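Side-chain contacts in O-methyltransferase (PDB 2GPY), which probably transfers a methyl group from S-adenosylmethionine to an oxygen of a still unidentified acceptor: residues K136-Y139 / R140-D144; L192-P195 / Q196-T199. All coordinates share one frame; numbering follows the deposited sequence.

Contact 1: residues K136-Y139 / R140-D144; sequences KGQY and RRFFD. With ZN (zinc ion), chain J.
Gln138 lies across the ring of Phe142 at the first turn of helix 139-146, where a type II beta turn from Lys136 to Tyr139 runs into the helix with Gln138 at the N-cap. The CB of Gln138 makes a CH-pi contact, 3.9 Å from the centroid of the Phe142 ring and 19° off its normal. Its extended chain then carries the amide past the rim, where OE1 comes 3.7 Å from CZ of Phe142; amide and ring planes stand 54° apart. Phe142 holds CG anti to its carbonyl carbon (chi1 -68°), which swings the ring back over the turn. Gln138 O serves twice, lying over a face of that ring, offset toward its rim, and accepting the helix bond from Phe142 N at 2.8 Å. Around this first shell, Leu115 touches both Gln138 and Phe142. Tyr139 points the other way: its hydroxyl hydrogen-bonds Ser158 OG while its ring packs on Ile132 and Leu191, a mix of polar tip and apolar ring that suits tyrosine. Further along the helix, exposed Asp144 offers a carboxylate suited to a metal: its OD1 binds the zinc ion at 2.1 Å.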
# COMPACT_ATOMS: atom_id res chain seq x y z
N LYS B 136 21.61 -4.14 -2.11
CA LYS B 136 22.78 -3.26 -2.34
C LYS B 136 23.51 -3.04 -1.02
O LYS B 136 22.94 -3.24 0.05
CB LYS B 136 22.36 -1.93 -2.98
CG LYS B 136 21.86 -2.06 -4.42
CD LYS B 136 21.42 -0.73 -5.02
CE LYS B 136 20.34 -0.95 -6.11
NZ LYS B 136 20.27 0.11 -7.19
N GLY B 137 24.79 -2.67 -1.10
CA GLY B 137 25.61 -2.53 0.10
C GLY B 137 25.11 -1.38 0.95
O GLY B 137 24.44 -0.46 0.43
N GLN B 138 25.40 -1.44 2.25
CA GLN B 138 25.12 -0.34 3.17
C GLN B 138 23.63 -0.08 3.45
O GLN B 138 23.26 0.99 3.93
CB GLN B 138 25.80 0.94 2.69
CG GLN B 138 27.35 0.86 2.72
CD GLN B 138 27.98 1.89 1.83
OE1 GLN B 138 27.66 1.99 0.64
NE2 GLN B 138 28.89 2.67 2.40
N TYR B 139 22.80 -1.08 3.18
CA TYR B 139 21.35 -0.97 3.32
C TYR B 139 20.93 -0.40 4.70
O TYR B 139 20.15 0.53 4.79
CB TYR B 139 20.73 -2.36 3.11
CG TYR B 139 19.27 -2.50 3.46
CD1 TYR B 139 18.29 -1.75 2.82
CD2 TYR B 139 18.86 -3.42 4.43
CE1 TYR B 139 16.92 -1.90 3.14
CE2 TYR B 139 17.52 -3.59 4.74
CZ TYR B 139 16.56 -2.82 4.12
OH TYR B 139 15.23 -3.01 4.46
N ARG B 140 21.47 -0.96 5.77
CA ARG B 140 21.12 -0.52 7.13
C ARG B 140 21.57 0.91 7.41
O ARG B 140 20.84 1.67 8.05
CB ARG B 140 21.80 -1.39 8.16
CG ARG B 140 21.17 -2.71 8.41
CD ARG B 140 21.11 -2.87 9.92
NE ARG B 140 21.54 -4.18 10.39
CZ ARG B 140 21.35 -4.63 11.62
NH1 ARG B 140 20.71 -3.88 12.52
NH2 ARG B 140 21.78 -5.83 11.95
N ARG B 141 22.78 1.26 6.97
CA ARG B 141 23.29 2.61 7.16
C ARG B 141 22.44 3.60 6.37
O ARG B 141 22.15 4.68 6.88
CB ARG B 141 24.77 2.73 6.74
CG ARG B 141 25.72 1.96 7.65
CD ARG B 141 27.14 2.34 7.35
NE ARG B 141 27.62 3.37 8.28
CZ ARG B 141 28.75 4.05 8.12
NH1 ARG B 141 29.52 3.85 7.06
NH2 ARG B 141 29.10 4.95 9.03
N PHE B 142 22.01 3.21 5.16
CA PHE B 142 21.13 4.07 4.37
C PHE B 142 19.79 4.29 5.06
O PHE B 142 19.25 5.42 5.06
CB PHE B 142 20.85 3.48 2.98
CG PHE B 142 22.04 3.45 2.08
CD1 PHE B 142 23.08 4.36 2.23
CD2 PHE B 142 22.10 2.51 1.05
CE1 PHE B 142 24.18 4.34 1.37
CE2 PHE B 142 23.22 2.47 0.19
CZ PHE B 142 24.24 3.38 0.35
N PHE B 143 19.25 3.21 5.61
CA PHE B 143 18.00 3.30 6.37
C PHE B 143 18.14 4.30 7.52
O PHE B 143 17.33 5.22 7.64
CB PHE B 143 17.55 1.93 6.89
CG PHE B 143 16.17 1.94 7.53
CD1 PHE B 143 15.97 2.37 8.84
CD2 PHE B 143 15.06 1.55 6.81
CE1 PHE B 143 14.69 2.40 9.42
CE2 PHE B 143 13.77 1.57 7.37
CZ PHE B 143 13.59 1.98 8.69
N ASP B 144 19.16 4.13 8.36
CA ASP B 144 19.32 4.99 9.54
C ASP B 144 19.52 6.46 9.17
O ASP B 144 19.00 7.36 9.84
CB ASP B 144 20.49 4.48 10.40
CG ASP B 144 20.10 3.29 11.27
OD1 ASP B 144 18.90 2.94 11.29
OD2 ASP B 144 20.97 2.69 11.93
ZN ZN J . 18.03 2.19 13.02
O HOH W 1 18.92 0.31 12.99

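Contact 2: residues L192-P195 / Q196-T199. With ZN (zinc ion), chain J.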
# COMPACT_ATOMS: atom_id res chain seq x y z
N LEU B 192 12.01 -5.29 10.96
CA LEU B 192 10.65 -5.58 11.42
C LEU B 192 10.34 -5.06 12.83
O LEU B 192 9.16 -4.85 13.16
CB LEU B 192 10.36 -7.07 11.27
CG LEU B 192 10.39 -7.52 9.81
CD1 LEU B 192 10.46 -9.04 9.66
CD2 LEU B 192 9.24 -6.93 9.01
N GLU B 193 11.37 -4.86 13.66
CA GLU B 193 11.18 -4.41 15.05
C GLU B 193 11.72 -3.00 15.37
O GLU B 193 11.73 -2.57 16.53
CB GLU B 193 11.69 -5.46 16.05
CG GLU B 193 13.16 -5.82 15.96
CD GLU B 193 13.56 -6.86 17.02
OE1 GLU B 193 12.69 -7.66 17.45
OE2 GLU B 193 14.74 -6.87 17.44
N HIS B 194 12.13 -2.29 14.32
CA HIS B 194 12.53 -0.90 14.41
C HIS B 194 11.33 -0.05 14.83
O HIS B 194 10.29 -0.05 14.14
CB HIS B 194 12.96 -0.41 13.02
CG HIS B 194 14.13 0.50 13.05
ND1 HIS B 194 14.03 1.84 13.39
CD2 HIS B 194 15.45 0.27 12.82
CE1 HIS B 194 15.23 2.39 13.35
NE2 HIS B 194 16.11 1.46 13.02
N PRO B 195 11.45 0.67 15.95
CA PRO B 195 10.25 1.25 16.57
C PRO B 195 9.45 2.34 15.82
O PRO B 195 8.22 2.39 15.99
CB PRO B 195 10.76 1.77 17.91
CG PRO B 195 12.21 1.95 17.73
CD PRO B 195 12.64 0.88 16.79
N GLN B 196 10.08 3.21 15.06
CA GLN B 196 9.34 4.34 14.50
C GLN B 196 8.56 3.97 13.22
O GLN B 196 7.99 4.83 12.55
CB GLN B 196 10.28 5.53 14.23
CG GLN B 196 9.64 6.91 14.39
CD GLN B 196 10.64 8.07 14.35
OE1 GLN B 196 11.81 7.92 13.95
NE2 GLN B 196 10.18 9.25 14.75
N TYR B 197 8.56 2.68 12.90
CA TYR B 197 7.97 2.21 11.64
C TYR B 197 7.06 1.05 11.87
O TYR B 197 7.25 0.25 12.79
CB TYR B 197 9.05 1.84 10.63
CG TYR B 197 9.80 3.06 10.22
CD1 TYR B 197 10.90 3.51 10.95
CD2 TYR B 197 9.37 3.81 9.13
CE1 TYR B 197 11.57 4.69 10.57
CE2 TYR B 197 10.03 4.96 8.75
CZ TYR B 197 11.11 5.40 9.48
OH TYR B 197 11.75 6.56 9.07
N ASP B 198 6.04 1.01 11.02
CA ASP B 198 5.08 -0.04 10.96
C ASP B 198 5.46 -0.77 9.68
O ASP B 198 5.19 -0.28 8.59
CB ASP B 198 3.74 0.64 10.77
CG ASP B 198 2.64 -0.19 11.16
OD1 ASP B 198 2.67 -1.40 10.82
OD2 ASP B 198 1.73 0.37 11.81
N THR B 199 6.09 -1.93 9.78
CA THR B 199 6.66 -2.58 8.59
C THR B 199 5.99 -3.92 8.29
O THR B 199 5.82 -4.75 9.19
CB THR B 199 8.19 -2.78 8.73
OG1 THR B 199 8.83 -1.50 8.88
CG2 THR B 199 8.79 -3.50 7.49
ZN ZN J . 18.03 2.19 13.02
O HOH W 2 6.88 -2.99 12.36
O HOH W 3 9.72 -1.45 11.35
O HOH W 1 18.92 0.31 12.99
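His194 and Tyr197 are the ends of a type I beta turn that reverses the chain between helix 189-193 and strand 197-202. From CB, the His194 side chain leaves the turn with chi1 at -141°, away from a staggered value, and carries the imidazole out to the metal. Its ND1 approaches the edge of the Tyr197 ring only loosely, 4.3 Å from CD1. CE1 and CD2 flank the coordinating nitrogen, and NE2 at the tip binds the zinc ion at 2.1 Å; water 1, in the imidazole plane, is a further ligand. Histidine suits this place because imidazole presents an in-plane nitrogen to zinc from a flat ring that can pack against Phe143. The turn's own bond is weak, Tyr197 N to His194 O at 3.5 Å, while Pro195, with its fixed phi, fits the first corner position.

Where the arms run back past each other, Leu192 CD2 meets Thr199 CG2 at 3.8 Å, the two side chains crossing at about a right angle; Leu192 also touches Tyr11 of the second subunit. Water 2 accepts from Thr199 N at 2.9 Å and lies 3.0 Å from Leu192 O, bridging the arms. Thr199 OG1 has water 3 at 2.6 Å and hydrogen-bonds Ser211 OG of strand 208-213. Tyr197 packs on that same strand, with Phe143 of helix 139-146 also against its ring.

How the contacts relate
Contact 1 comes first along the chain, spanning the loop after strand 127-133 and the first turns of helix 139-146; contact 2 follows later, where helix 189-193 turns into strand 197-202, an outermost strand of the mixed seven-stranded sheet. Their centres are 15 Å apart, yet they touch: the rings of Phe143 and His194 meet with their planes at about 55°. The zinc ion joins them outright, with Asp144 from the first and His194 from the second, and water 1 belongs to both. Strand order 3-2-1-4-5-7-6 is that of the Rossmann-like methyltransferase fold, and the aromatic cluster with its metal ties one of its helices to the beta hairpin that ends the sheet.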